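Local coordinates for histidinol-phosphate aminotransferase (Clostridium acetobutylicum, PDB 3FTB), which probably acts as a pyridoxal 5'-phosphate-dependent transaminase that transfers the amino group of histidinol phosphate, at residues A[34-39]-A[262-267]; A[102-107]-A[148-153]; A[133-138]-A[159-164]; A[172-177]-A[202-207]; A[180-185]-A[207-212]. One frame throughout, in Å; residues are numbered along the deposited sequence.

Contact 1: residues A[34-39]-A[262-267]; sequences NINPLG and TNYIEE
Tyr264 swings its CG anti to the backbone N (chi1 173°), which carries the phenol off helix 262-285 and out to the turn at residues 36-39, while Asn36, likewise extended (chi1 -168°), brings its amide up from the opposite direction. Amide and ring planes stand 39° apart, and Asn36 CG lies 3.6 Å from Tyr264 OH. The hydroxyl spends its proton on the backbone, with Tyr264 OH donating to Gly39 O at 2.6 Å, nearly in line with the carbonyl and close to the plane of the ring. A tyrosine suits this place because its rigid ring spans the gap and ends in a donor. Asn36 shapes the acceptor side: its OD1 takes the N-H of Leu38 at 2.7 Å in an Asx turn, and its ND2 donates to the backbone O of Phe216. Glycine fits position 39, where phi is positive. Toward solvent, Leu38 CD2 rests 3.3 Å from Glu267 OE1, a methyl against a carboxylate oxygen; the other oxygen makes a long, weak ion pair with Lys42. The contact therefore depends on one short phenol-to-carbonyl bond, presented by a turn that a buried asparagine holds in shape.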
# COMPACT_ATOMS: atom_id res chain seq x y z
N ASN A 34 6.75 -17.13 -11.13
CA ASN A 34 5.89 -18.20 -10.65
C ASN A 34 4.46 -17.74 -10.36
O ASN A 34 3.93 -17.96 -9.27
CB ASN A 34 6.48 -18.85 -9.39
CG ASN A 34 7.96 -19.14 -9.52
OD1 ASN A 34 8.72 -18.94 -8.57
ND2 ASN A 34 8.39 -19.63 -10.68
N ILE A 35 3.84 -17.09 -11.33
CA ILE A 35 2.44 -16.72 -11.21
C ILE A 35 1.62 -17.79 -11.90
O ILE A 35 2.08 -18.39 -12.87
CB ILE A 35 2.14 -15.34 -11.84
CG1 ILE A 35 3.08 -14.27 -11.27
CG2 ILE A 35 0.65 -14.95 -11.66
CD1 ILE A 35 3.02 -14.10 -9.74
N ASN A 36 0.42 -18.03 -11.39
CA ASN A 36 -0.52 -19.01 -11.93
C ASN A 36 -0.83 -18.72 -13.39
O ASN A 36 -1.21 -17.60 -13.74
CB ASN A 36 -1.80 -19.01 -11.08
CG ASN A 36 -2.72 -20.18 -11.37
OD1 ASN A 36 -2.99 -20.51 -12.53
ND2 ASN A 36 -3.23 -20.80 -10.31
N PRO A 37 -0.69 -19.73 -14.26
CA PRO A 37 -0.86 -19.61 -15.71
C PRO A 37 -2.33 -19.61 -16.11
O PRO A 37 -2.69 -19.11 -17.18
CB PRO A 37 -0.19 -20.89 -16.20
CG PRO A 37 -0.66 -21.86 -15.21
CD PRO A 37 -0.41 -21.13 -13.90
N LEU A 38 -3.18 -20.16 -15.25
CA LEU A 38 -4.61 -20.25 -15.53
C LEU A 38 -5.33 -18.91 -15.40
O LEU A 38 -6.56 -18.85 -15.38
CB LEU A 38 -5.25 -21.31 -14.63
CG LEU A 38 -4.80 -22.70 -15.08
CD1 LEU A 38 -4.66 -23.67 -13.91
CD2 LEU A 38 -5.75 -23.24 -16.14
N GLY A 39 -4.53 -17.84 -15.31
CA GLY A 39 -5.03 -16.48 -15.35
C GLY A 39 -5.87 -16.00 -14.18
O GLY A 39 -6.05 -16.71 -13.19
N THR A 262 -14.32 -21.50 -5.61
CA THR A 262 -13.89 -22.89 -5.50
C THR A 262 -13.58 -23.52 -6.86
O THR A 262 -12.72 -24.39 -6.96
CB THR A 262 -14.91 -23.77 -4.73
OG1 THR A 262 -16.25 -23.32 -5.00
CG2 THR A 262 -14.67 -23.68 -3.24
N ASN A 263 -14.28 -23.08 -7.91
CA ASN A 263 -14.07 -23.67 -9.23
C ASN A 263 -12.86 -23.12 -10.00
O ASN A 263 -12.41 -23.70 -10.99
CB ASN A 263 -15.35 -23.62 -10.07
CG ASN A 263 -16.39 -24.63 -9.59
OD1 ASN A 263 -16.08 -25.79 -9.34
ND2 ASN A 263 -17.63 -24.17 -9.45
N TYR A 264 -12.32 -21.99 -9.53
CA TYR A 264 -11.04 -21.50 -10.01
C TYR A 264 -9.97 -22.28 -9.27
O TYR A 264 -8.94 -22.65 -9.84
CB TYR A 264 -10.87 -20.01 -9.74
CG TYR A 264 -9.49 -19.50 -10.08
CD1 TYR A 264 -9.20 -19.03 -11.35
CD2 TYR A 264 -8.47 -19.51 -9.13
CE1 TYR A 264 -7.94 -18.57 -11.67
CE2 TYR A 264 -7.20 -19.06 -9.45
CZ TYR A 264 -6.95 -18.59 -10.72
OH TYR A 264 -5.69 -18.14 -11.05
N ILE A 265 -10.22 -22.52 -7.99
CA ILE A 265 -9.29 -23.24 -7.15
C ILE A 265 -9.15 -24.73 -7.51
O ILE A 265 -8.10 -25.33 -7.28
CB ILE A 265 -9.66 -23.07 -5.65
CG1 ILE A 265 -9.59 -21.59 -5.26
CG2 ILE A 265 -8.74 -23.92 -4.76
CD1 ILE A 265 -10.23 -21.24 -3.91
N GLU A 266 -10.18 -25.33 -8.11
CA GLU A 266 -10.14 -26.76 -8.43
C GLU A 266 -9.58 -27.03 -9.82
O GLU A 266 -8.92 -28.05 -10.07
CB GLU A 266 -11.54 -27.36 -8.32
CG GLU A 266 -12.09 -27.42 -6.91
CD GLU A 266 -13.52 -27.92 -6.89
OE1 GLU A 266 -13.97 -28.39 -5.82
OE2 GLU A 266 -14.20 -27.85 -7.94
N GLU A 267 -9.87 -26.11 -10.74
CA GLU A 267 -9.35 -26.18 -12.09
C GLU A 267 -7.83 -25.98 -12.02
O GLU A 267 -7.07 -26.49 -12.84
CB GLU A 267 -10.02 -25.11 -12.95
CG GLU A 267 -9.79 -25.26 -14.46
CD GLU A 267 -9.80 -23.93 -15.20
OE1 GLU A 267 -8.99 -23.76 -16.13
OE2 GLU A 267 -10.61 -23.05 -14.83

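Contact 2: residues A[102-107]-A[148-153]; sequences LIIVPS and VIIGNP
Leu102 and Val148 meet where strands 100-105 and 147-151 run parallel; the axes of segments 102-105 and 148-151 come within 5.1 Å at an angle of 23°. Between these segments one backbone bond forms. Ile149 N donates to Leu102 O at 3.2 Å with an N-H...O angle of 164°, and the same oxygen receives a CA-H...O contact from Val148 CA at 3.5 Å. Leu102 is also bonded through its backbone to Ser147. Further on the strands have drifted apart: Ile104 N and Ile149 O are 3.6 Å from each other, and both are buried without a hydrogen-bonding partner in the model.

Apolar contacts make up the rest. Leu102 and Val148 run alongside each other, with Leu102 CD2 3.9 Å from Val148 CG2. Val148 sets CG1 anti to its N (chi1 179°), and the CG1 methyl meets Ile104 CD1 at 4.0 Å, so a single valine fills the angle between two side chains of the other strand. Ile104 CG1 also touches Ile150 CD1, and helix 135-141 packs on this face through Ile138. On the opposite face, that of Ile103 and Ile149, their CG2 methyls approach each other. Valine and isoleucine suit these strands, since beta-branching favours extended backbone. These are inner strands of the seven-stranded mixed sheet, the core of the large domain of fold-type I pyridoxal phosphate enzymes.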
# COMPACT_ATOMS: atom_id res chain seq x y z
N LEU A 102 16.18 -16.58 13.30
CA LEU A 102 16.76 -17.71 12.59
C LEU A 102 16.13 -17.79 11.20
O LEU A 102 14.92 -18.00 11.08
CB LEU A 102 16.49 -19.01 13.35
CG LEU A 102 17.05 -20.33 12.81
CD1 LEU A 102 18.49 -20.42 13.20
CD2 LEU A 102 16.26 -21.49 13.41
N ILE A 103 16.94 -17.62 10.16
CA ILE A 103 16.44 -17.77 8.80
C ILE A 103 16.90 -19.10 8.24
O ILE A 103 18.09 -19.39 8.19
CB ILE A 103 16.87 -16.61 7.87
CG1 ILE A 103 16.65 -15.26 8.56
CG2 ILE A 103 16.08 -16.67 6.57
CD1 ILE A 103 17.04 -14.07 7.71
N ILE A 104 15.93 -19.94 7.87
CA ILE A 104 16.22 -21.20 7.22
C ILE A 104 16.54 -20.88 5.77
O ILE A 104 15.79 -20.16 5.11
CB ILE A 104 15.04 -22.19 7.29
CG1 ILE A 104 15.03 -22.89 8.65
CG2 ILE A 104 15.17 -23.24 6.19
CD1 ILE A 104 15.23 -21.98 9.82
N VAL A 105 17.65 -21.42 5.29
CA VAL A 105 18.22 -20.99 4.03
C VAL A 105 18.89 -22.20 3.35
O VAL A 105 19.37 -23.09 4.05
CB VAL A 105 19.21 -19.83 4.30
CG1 VAL A 105 20.56 -20.37 4.76
CG2 VAL A 105 19.33 -18.92 3.10
N PRO A 106 18.90 -22.26 2.00
CA PRO A 106 18.38 -21.28 1.03
C PRO A 106 16.95 -20.84 1.34
O PRO A 106 16.18 -21.62 1.94
CB PRO A 106 18.40 -22.05 -0.30
CG PRO A 106 19.37 -23.13 -0.10
CD PRO A 106 19.34 -23.50 1.34
N SER A 107 16.59 -19.61 0.97
CA SER A 107 15.21 -19.15 1.08
C SER A 107 14.98 -17.84 0.31
O SER A 107 15.92 -17.23 -0.18
CB SER A 107 14.82 -18.96 2.54
OG SER A 107 15.59 -17.92 3.12
N VAL A 148 11.77 -17.33 14.32
CA VAL A 148 12.17 -18.12 13.16
C VAL A 148 11.25 -17.73 12.02
O VAL A 148 10.09 -17.42 12.25
CB VAL A 148 12.00 -19.64 13.41
CG1 VAL A 148 12.39 -20.46 12.16
CG2 VAL A 148 12.81 -20.10 14.63
N ILE A 149 11.78 -17.70 10.80
CA ILE A 149 10.95 -17.58 9.60
C ILE A 149 11.34 -18.68 8.61
O ILE A 149 12.51 -18.89 8.30
CB ILE A 149 11.02 -16.17 8.93
CG1 ILE A 149 10.09 -16.10 7.71
CG2 ILE A 149 12.46 -15.80 8.54
CD1 ILE A 149 9.70 -14.69 7.30
N ILE A 150 10.33 -19.41 8.13
CA ILE A 150 10.55 -20.60 7.34
C ILE A 150 9.44 -20.70 6.29
O ILE A 150 8.29 -20.46 6.59
CB ILE A 150 10.58 -21.85 8.26
CG1 ILE A 150 10.98 -23.10 7.49
CG2 ILE A 150 9.24 -22.05 8.95
CD1 ILE A 150 11.13 -24.32 8.38
N GLY A 151 9.80 -21.03 5.06
CA GLY A 151 8.82 -21.12 3.99
C GLY A 151 8.11 -22.46 3.93
O GLY A 151 8.71 -23.51 4.17
N ASN A 152 6.82 -22.43 3.62
CA ASN A 152 6.03 -23.63 3.48
C ASN A 152 5.03 -23.49 2.34
O ASN A 152 3.92 -23.01 2.57
CB ASN A 152 5.24 -23.89 4.76
CG ASN A 152 4.54 -25.25 4.74
OD1 ASN A 152 5.01 -26.18 4.08
ND2 ASN A 152 3.44 -25.37 5.46
N PRO A 153 5.41 -23.93 1.12
CA PRO A 153 6.70 -24.55 0.79
C PRO A 153 7.79 -23.51 0.55
O PRO A 153 7.51 -22.37 0.24
CB PRO A 153 6.41 -25.32 -0.51
CG PRO A 153 5.05 -24.91 -0.95
CD PRO A 153 4.53 -23.85 -0.06

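Contact 3: residues A[133-138]-A[159-164]; sequences IDYEDI and GLINKE
Two helix N-termini on one side of the large sheet come together here: helix 135-141 begins behind its N-cap Asp134, helix 163-176 behind its N-cap Asn162, and Tyr135 in the first turn of one reaches the cap residue of the other. Its phenol oxygen accepts from Asn162 N at 2.9 Å, with an N-H...O angle of 144°, and also lies 3.1 Å from Asn162 CB. Ring and amide planes are 73° apart, the two side chains crossing at about a right angle. With CG beside the backbone N (chi1 -62°), the ring leans back toward Ile133, two residues earlier, whose CG2 lies 3.4 Å above one face, near the rim. Ile161 CG2 comes to the ring edge instead, 4.3 Å from Tyr135 CE1. Ile133 CD1 also packs on Ile161 CG1 at 3.9 Å, and both isoleucines continue onto Ile150 of the sheet. Asn162 keeps its amide for capping: OD1 accepts from Lys165 N. Asparagine suits an N-cap because its short side chain can reach back to the first turn's N-H groups. The division of labour is clear: the N-H groups of Asn162 and Lys165 each have an acceptor, Tyr135 OH for the first and Asn162 OD1 for the second.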
# COMPACT_ATOMS: atom_id res chain seq x y z
N ILE A 133 15.04 -29.73 5.70
CA ILE A 133 15.21 -28.97 6.93
C ILE A 133 16.06 -29.76 7.92
O ILE A 133 15.93 -30.99 8.04
CB ILE A 133 13.83 -28.63 7.57
CG1 ILE A 133 13.05 -27.66 6.67
CG2 ILE A 133 13.98 -28.02 8.96
CD1 ILE A 133 11.61 -27.55 7.04
N ASP A 134 16.95 -29.06 8.62
CA ASP A 134 17.68 -29.66 9.73
C ASP A 134 16.89 -29.37 11.01
O ASP A 134 17.23 -28.48 11.79
CB ASP A 134 19.09 -29.07 9.80
CG ASP A 134 20.03 -29.88 10.69
OD1 ASP A 134 19.56 -30.75 11.45
OD2 ASP A 134 21.26 -29.62 10.63
N TYR A 135 15.80 -30.11 11.22
CA TYR A 135 14.90 -29.82 12.33
C TYR A 135 15.65 -29.78 13.64
O TYR A 135 15.40 -28.92 14.48
CB TYR A 135 13.76 -30.84 12.41
CG TYR A 135 12.89 -30.83 11.18
CD1 TYR A 135 11.92 -29.87 11.01
CD2 TYR A 135 13.07 -31.79 10.18
CE1 TYR A 135 11.13 -29.85 9.87
CE2 TYR A 135 12.28 -31.78 9.05
CZ TYR A 135 11.32 -30.80 8.89
OH TYR A 135 10.53 -30.78 7.76
N GLU A 136 16.57 -30.71 13.80
CA GLU A 136 17.36 -30.81 15.02
C GLU A 136 18.25 -29.58 15.22
O GLU A 136 18.63 -29.26 16.35
CB GLU A 136 18.21 -32.07 14.99
CG GLU A 136 18.32 -32.75 16.34
CD GLU A 136 16.98 -33.26 16.81
OE1 GLU A 136 16.30 -33.96 16.04
OE2 GLU A 136 16.61 -32.96 17.97
N ASP A 137 18.59 -28.91 14.12
CA ASP A 137 19.37 -27.68 14.18
C ASP A 137 18.49 -26.50 14.57
O ASP A 137 18.89 -25.67 15.39
CB ASP A 137 20.05 -27.39 12.84
CG ASP A 137 21.04 -26.24 12.93
OD1 ASP A 137 21.91 -26.27 13.82
OD2 ASP A 137 20.94 -25.31 12.10
N ILE A 138 17.31 -26.41 13.97
CA ILE A 138 16.35 -25.39 14.38
C ILE A 138 16.14 -25.47 15.89
O ILE A 138 16.18 -24.46 16.58
CB ILE A 138 15.00 -25.54 13.64
CG1 ILE A 138 15.19 -25.30 12.14
CG2 ILE A 138 13.96 -24.57 14.21
CD1 ILE A 138 13.93 -25.53 11.33
N GLY A 159 10.17 -27.14 -0.80
CA GLY A 159 10.00 -28.09 0.28
C GLY A 159 8.89 -27.71 1.26
O GLY A 159 8.77 -26.54 1.64
N LEU A 160 8.09 -28.69 1.65
CA LEU A 160 7.06 -28.51 2.67
C LEU A 160 7.59 -28.87 4.05
O LEU A 160 8.33 -29.84 4.18
CB LEU A 160 5.85 -29.39 2.38
CG LEU A 160 4.88 -28.97 1.28
CD1 LEU A 160 4.02 -30.16 0.86
CD2 LEU A 160 4.01 -27.81 1.74
N ILE A 161 7.22 -28.11 5.08
CA ILE A 161 7.57 -28.44 6.45
C ILE A 161 6.85 -29.71 6.96
O ILE A 161 5.63 -29.73 7.10
CB ILE A 161 7.24 -27.28 7.40
CG1 ILE A 161 7.99 -26.00 7.00
CG2 ILE A 161 7.55 -27.67 8.85
CD1 ILE A 161 7.51 -24.77 7.76
N ASN A 162 7.63 -30.75 7.23
CA ASN A 162 7.15 -31.99 7.86
C ASN A 162 6.44 -31.68 9.17
O ASN A 162 7.08 -31.27 10.15
CB ASN A 162 8.35 -32.93 8.09
CG ASN A 162 7.95 -34.30 8.65
OD1 ASN A 162 7.25 -34.39 9.66
ND2 ASN A 162 8.44 -35.36 8.02
N LYS A 163 5.12 -31.86 9.19
CA LYS A 163 4.35 -31.50 10.37
C LYS A 163 4.82 -32.29 11.59
O LYS A 163 5.13 -31.71 12.62
CB LYS A 163 2.86 -31.69 10.14
CG LYS A 163 1.99 -30.77 10.99
CD LYS A 163 0.53 -31.20 10.98
CE LYS A 163 -0.19 -30.80 9.70
NZ LYS A 163 -1.56 -31.42 9.69
N GLU A 164 4.90 -33.61 11.46
CA GLU A 164 5.29 -34.44 12.60
C GLU A 164 6.62 -34.01 13.26
O GLU A 164 6.69 -33.87 14.48
CB GLU A 164 5.26 -35.93 12.23
CG GLU A 164 5.87 -36.86 13.27
CD GLU A 164 7.33 -37.19 12.97
OE1 GLU A 164 7.65 -37.45 11.79
OE2 GLU A 164 8.16 -37.19 13.91

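Contact 4: residues A[172-177]-A[202-207]; sequences LAEEKK and KNYSCL
Glu174 reaches from the last turns of helix 163-176 to the loop before strand 207-212 and offers its carboxylate to two consecutive backbone N-H groups. The firmer bond is Ser205 N to Glu174 OE1, 3.0 Å long with an angle of 155°, using the syn lone pair of OE1. Cys206 N reaches Glu174 OE2 at 3.1 Å, but the bond is weak. A bend at chi2 (63°) turns the carboxylate toward the loop, its plane 86° from the Tyr204 ring. Glutamate suits the place: it is long enough to bridge the gap and has two oxygens for two donors. Its aliphatic part is used too, as Glu174 CG lies at the edge of the Tyr204 ring, 3.7 Å from CD1. The phenol oxygen of that tyrosine hydrogen-bonds to Lys171 NZ, one turn back along the helix. On the buried side, Ala173 CB touches Cys206 SG at 3.6 Å; two small residues let the backbones approach, and Glu174 and Cys206 come to 5.3 Å between their CA atoms. Lys177, with positive phi, closes a Schellman motif. The loop leading into strand 207-212 is thus fastened to helix 163-176, which packs on the sheet through Ala173 on Ile180, in the large domain of a fold-type I aminotransferase.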
# COMPACT_ATOMS: atom_id res chain seq x y z
N LEU A 172 8.19 -26.33 21.49
CA LEU A 172 9.24 -25.57 22.18
C LEU A 172 9.05 -24.06 22.03
O LEU A 172 9.21 -23.30 22.99
CB LEU A 172 10.63 -25.94 21.67
CG LEU A 172 11.30 -27.24 22.11
CD1 LEU A 172 12.69 -27.32 21.49
CD2 LEU A 172 11.38 -27.34 23.62
N ALA A 173 8.73 -23.61 20.81
CA ALA A 173 8.46 -22.19 20.57
C ALA A 173 7.36 -21.69 21.51
O ALA A 173 7.57 -20.75 22.26
CB ALA A 173 8.06 -21.95 19.12
N GLU A 174 6.20 -22.34 21.45
CA GLU A 174 5.09 -22.06 22.35
C GLU A 174 5.58 -21.89 23.78
O GLU A 174 5.29 -20.89 24.44
CB GLU A 174 4.09 -23.23 22.28
CG GLU A 174 2.68 -22.91 22.76
CD GLU A 174 1.99 -21.86 21.91
OE1 GLU A 174 0.84 -21.48 22.23
OE2 GLU A 174 2.60 -21.40 20.92
N GLU A 175 6.35 -22.87 24.26
CA GLU A 175 6.87 -22.85 25.62
C GLU A 175 7.78 -21.65 25.92
O GLU A 175 7.78 -21.13 27.03
CB GLU A 175 7.62 -24.15 25.90
CG GLU A 175 8.56 -24.12 27.09
CD GLU A 175 9.66 -25.18 27.00
OE1 GLU A 175 10.67 -25.05 27.72
OE2 GLU A 175 9.52 -26.13 26.20
N LYS A 176 8.54 -21.22 24.93
CA LYS A 176 9.59 -20.23 25.13
C LYS A 176 9.19 -18.81 24.74
O LYS A 176 10.02 -17.90 24.70
CB LYS A 176 10.84 -20.65 24.37
CG LYS A 176 11.52 -21.89 24.95
CD LYS A 176 12.12 -22.79 23.88
CE LYS A 176 12.92 -23.92 24.51
NZ LYS A 176 14.05 -23.40 25.34
N LYS A 177 7.90 -18.63 24.45
CA LYS A 177 7.38 -17.33 24.04
C LYS A 177 8.11 -16.81 22.80
O LYS A 177 8.17 -15.61 22.56
CB LYS A 177 7.50 -16.32 25.18
CG LYS A 177 6.60 -16.62 26.37
CD LYS A 177 6.79 -15.60 27.48
CE LYS A 177 5.88 -15.89 28.66
NZ LYS A 177 6.07 -14.91 29.76
N LYS A 202 -4.84 -22.33 16.39
CA LYS A 202 -5.46 -22.30 17.70
C LYS A 202 -4.60 -22.96 18.79
O LYS A 202 -4.62 -22.56 19.96
CB LYS A 202 -6.84 -22.96 17.62
CG LYS A 202 -7.76 -22.30 16.62
CD LYS A 202 -7.74 -20.81 16.83
CE LYS A 202 -9.02 -20.18 16.34
NZ LYS A 202 -9.22 -18.83 16.90
N ASN A 203 -3.84 -23.97 18.40
CA ASN A 203 -3.07 -24.74 19.36
C ASN A 203 -1.76 -24.07 19.72
O ASN A 203 -1.13 -24.46 20.71
CB ASN A 203 -2.81 -26.14 18.83
CG ASN A 203 -4.06 -26.95 18.77
OD1 ASN A 203 -4.47 -27.56 19.77
ND2 ASN A 203 -4.71 -26.96 17.62
N TYR A 204 -1.36 -23.08 18.93
CA TYR A 204 -0.08 -22.40 19.13
C TYR A 204 -0.19 -20.92 18.78
O TYR A 204 -0.45 -20.57 17.63
CB TYR A 204 1.03 -23.04 18.29
CG TYR A 204 1.28 -24.49 18.61
CD1 TYR A 204 1.97 -24.87 19.76
CD2 TYR A 204 0.83 -25.49 17.76
CE1 TYR A 204 2.19 -26.20 20.06
CE2 TYR A 204 1.04 -26.83 18.05
CZ TYR A 204 1.72 -27.18 19.20
OH TYR A 204 1.93 -28.50 19.48
N SER A 205 -0.00 -20.04 19.76
CA SER A 205 0.09 -18.62 19.45
C SER A 205 1.54 -18.12 19.31
O SER A 205 1.82 -16.94 19.50
CB SER A 205 -0.75 -17.75 20.40
OG SER A 205 -1.34 -18.52 21.44
N CYS A 206 2.45 -19.04 18.99
CA CYS A 206 3.79 -18.69 18.51
C CYS A 206 3.74 -18.60 16.99
O CYS A 206 4.49 -17.87 16.37
CB CYS A 206 4.84 -19.72 18.95
SG CYS A 206 4.68 -21.36 18.18
N LEU A 207 2.80 -19.35 16.41
CA LEU A 207 2.61 -19.37 14.97
C LEU A 207 2.14 -18.03 14.42
O LEU A 207 1.15 -17.46 14.89
CB LEU A 207 1.59 -20.44 14.57
CG LEU A 207 2.02 -21.88 14.29
CD1 LEU A 207 0.78 -22.72 14.02
CD2 LEU A 207 2.96 -21.94 13.11

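Contact 5: residues A[180-185]-A[207-212]; sequences IIIDEA and LFIIRA. With PO4 (phosphate ion), chain G.
Strands 180-183 and 207-212 run parallel, 20° apart, joined by a ladder of backbone bonds from Phe208 N on Ile180 O up to Glu184 N on Ile210 O at 2.7 Å. They are central strands of the large-domain sheet of a fold-type I aminotransferase. On the face of Ile182 and Ile209, those two side chains run abreast, with Ile182 CB 3.7 Å from Ile209 CD1; on the other, Ile181 CG2 meets Ile210 CD1 at 3.9 Å and sits at the edge of the Phe208 ring, bulky apolar groups suited to a buried sheet.

Polar chemistry gathers at the C-terminal ends. Asp183 OD1 accepts from Ala185 N in an Asx turn, and its OD2 bonds Tyr111 OH. Glu184 runs extended over Ile209 CG2; its OE2 accepts from Phe197 N, while OE1 makes a salt bridge of 3.1 Å to Arg211 NE, the hydrogen bond itself being weak. A bend at chi2 (-71°) brings that NE back to the glutamate, the planes of carboxylate and guanidinium 36° apart. At the guanidinium edge lies a phosphate ion, probably from the crystallisation liquor: Arg211 NH2 donates to O4 of the phosphate at a short 2.5 Å.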
# COMPACT_ATOMS: atom_id res chain seq x y z
N ILE A 180 7.29 -17.98 15.65
CA ILE A 180 7.68 -18.64 14.41
C ILE A 180 6.80 -18.17 13.25
O ILE A 180 5.59 -18.34 13.27
CB ILE A 180 7.75 -20.19 14.55
CG1 ILE A 180 6.37 -20.84 14.50
CG2 ILE A 180 8.49 -20.60 15.81
CD1 ILE A 180 6.12 -21.57 13.21
N ILE A 181 7.44 -17.57 12.25
CA ILE A 181 6.76 -16.98 11.09
C ILE A 181 6.82 -17.89 9.87
O ILE A 181 7.90 -18.13 9.33
CB ILE A 181 7.40 -15.65 10.68
CG1 ILE A 181 7.38 -14.64 11.84
CG2 ILE A 181 6.70 -15.09 9.44
CD1 ILE A 181 8.40 -13.55 11.69
N ILE A 182 5.67 -18.38 9.43
CA ILE A 182 5.64 -19.30 8.30
C ILE A 182 5.03 -18.68 7.05
O ILE A 182 3.82 -18.42 7.00
CB ILE A 182 4.88 -20.59 8.62
CG1 ILE A 182 5.40 -21.20 9.91
CG2 ILE A 182 5.12 -21.62 7.54
CD1 ILE A 182 4.93 -22.62 10.11
N ASP A 183 5.87 -18.47 6.04
CA ASP A 183 5.46 -17.91 4.76
C ASP A 183 4.80 -18.99 3.87
O ASP A 183 5.47 -19.87 3.33
CB ASP A 183 6.67 -17.28 4.07
CG ASP A 183 6.41 -16.91 2.62
OD1 ASP A 183 5.26 -17.08 2.15
OD2 ASP A 183 7.36 -16.44 1.96
N GLU A 184 3.48 -18.90 3.73
CA GLU A 184 2.72 -19.92 3.01
C GLU A 184 2.08 -19.38 1.73
O GLU A 184 0.98 -19.78 1.37
CB GLU A 184 1.64 -20.52 3.92
CG GLU A 184 2.19 -21.50 4.95
CD GLU A 184 1.10 -22.22 5.69
OE1 GLU A 184 -0.11 -22.09 5.33
OE2 GLU A 184 1.45 -22.94 6.64
N ALA A 185 2.78 -18.49 1.05
CA ALA A 185 2.23 -17.80 -0.11
C ALA A 185 1.99 -18.75 -1.26
O ALA A 185 1.22 -18.45 -2.18
CB ALA A 185 3.16 -16.68 -0.54
N LEU A 207 2.80 -19.35 16.41
CA LEU A 207 2.61 -19.37 14.97
C LEU A 207 2.14 -18.03 14.42
O LEU A 207 1.15 -17.46 14.89
CB LEU A 207 1.59 -20.44 14.57
CG LEU A 207 2.02 -21.88 14.29
CD1 LEU A 207 0.78 -22.72 14.02
CD2 LEU A 207 2.96 -21.94 13.11
N PHE A 208 2.85 -17.54 13.42
CA PHE A 208 2.35 -16.45 12.61
C PHE A 208 2.46 -16.88 11.14
O PHE A 208 3.55 -17.21 10.66
CB PHE A 208 3.15 -15.18 12.86
CG PHE A 208 2.65 -13.98 12.08
CD1 PHE A 208 1.61 -13.21 12.58
CD2 PHE A 208 3.22 -13.63 10.87
CE1 PHE A 208 1.15 -12.12 11.88
CE2 PHE A 208 2.75 -12.53 10.16
CZ PHE A 208 1.71 -11.77 10.67
N ILE A 209 1.33 -16.92 10.44
CA ILE A 209 1.31 -17.39 9.05
C ILE A 209 1.11 -16.24 8.07
O ILE A 209 0.30 -15.35 8.31
CB ILE A 209 0.20 -18.45 8.80
CG1 ILE A 209 0.20 -19.53 9.89
CG2 ILE A 209 0.33 -19.05 7.42
CD1 ILE A 209 1.48 -20.29 10.01
N ILE A 210 1.85 -16.28 6.96
CA ILE A 210 1.69 -15.32 5.88
C ILE A 210 1.09 -15.99 4.64
O ILE A 210 1.65 -16.96 4.10
CB ILE A 210 3.05 -14.70 5.52
CG1 ILE A 210 3.63 -13.98 6.74
CG2 ILE A 210 2.93 -13.75 4.36
CD1 ILE A 210 4.97 -13.30 6.48
N ARG A 211 -0.07 -15.52 4.21
CA ARG A 211 -0.64 -15.99 2.96
C ARG A 211 -0.61 -14.88 1.91
O ARG A 211 -0.31 -13.74 2.23
CB ARG A 211 -2.08 -16.44 3.15
CG ARG A 211 -2.24 -17.64 4.06
CD ARG A 211 -1.75 -18.89 3.42
NE ARG A 211 -2.20 -20.06 4.17
CZ ARG A 211 -3.18 -20.85 3.77
NH1 ARG A 211 -3.81 -20.59 2.63
NH2 ARG A 211 -3.53 -21.90 4.51
N ALA A 212 -0.92 -15.23 0.67
CA ALA A 212 -0.97 -14.25 -0.41
C ALA A 212 -1.92 -14.70 -1.51
O ALA A 212 -2.12 -15.90 -1.73
CB ALA A 212 0.41 -14.01 -0.98
P PO4 G . -6.28 -23.06 2.68
O1 PO4 G . -5.70 -21.86 1.97
O2 PO4 G . -7.72 -22.78 3.05
O3 PO4 G . -6.20 -24.26 1.75
O4 PO4 G . -5.52 -23.38 3.94
O HOH W 1 -0.17 -17.11 -3.64

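Overall arrangement
Contacts 2 and 5 are built into the same seven-stranded sheet, their centres 10 Å apart, and strands 147-151 and 179-183 join them side by side through bonds such as Val148 O to Ile181 N. Contact 3 starts helix 163-176 and contact 4 uses its last turns, their centres 16 Å apart, so one helix ties both to the sheet. Along the chain, contact 3 alternates with contact 2 and contact 4 with contact 5; the last two share Leu207. Contact 1 spans all of these in sequence, yet its centre lies 21 to 33 Å from theirs. Contacts 2 to 5 thus form one connected sheet-and-helix layer, while contact 1 separately joins the loop after strand 29-30 to helix 262-285.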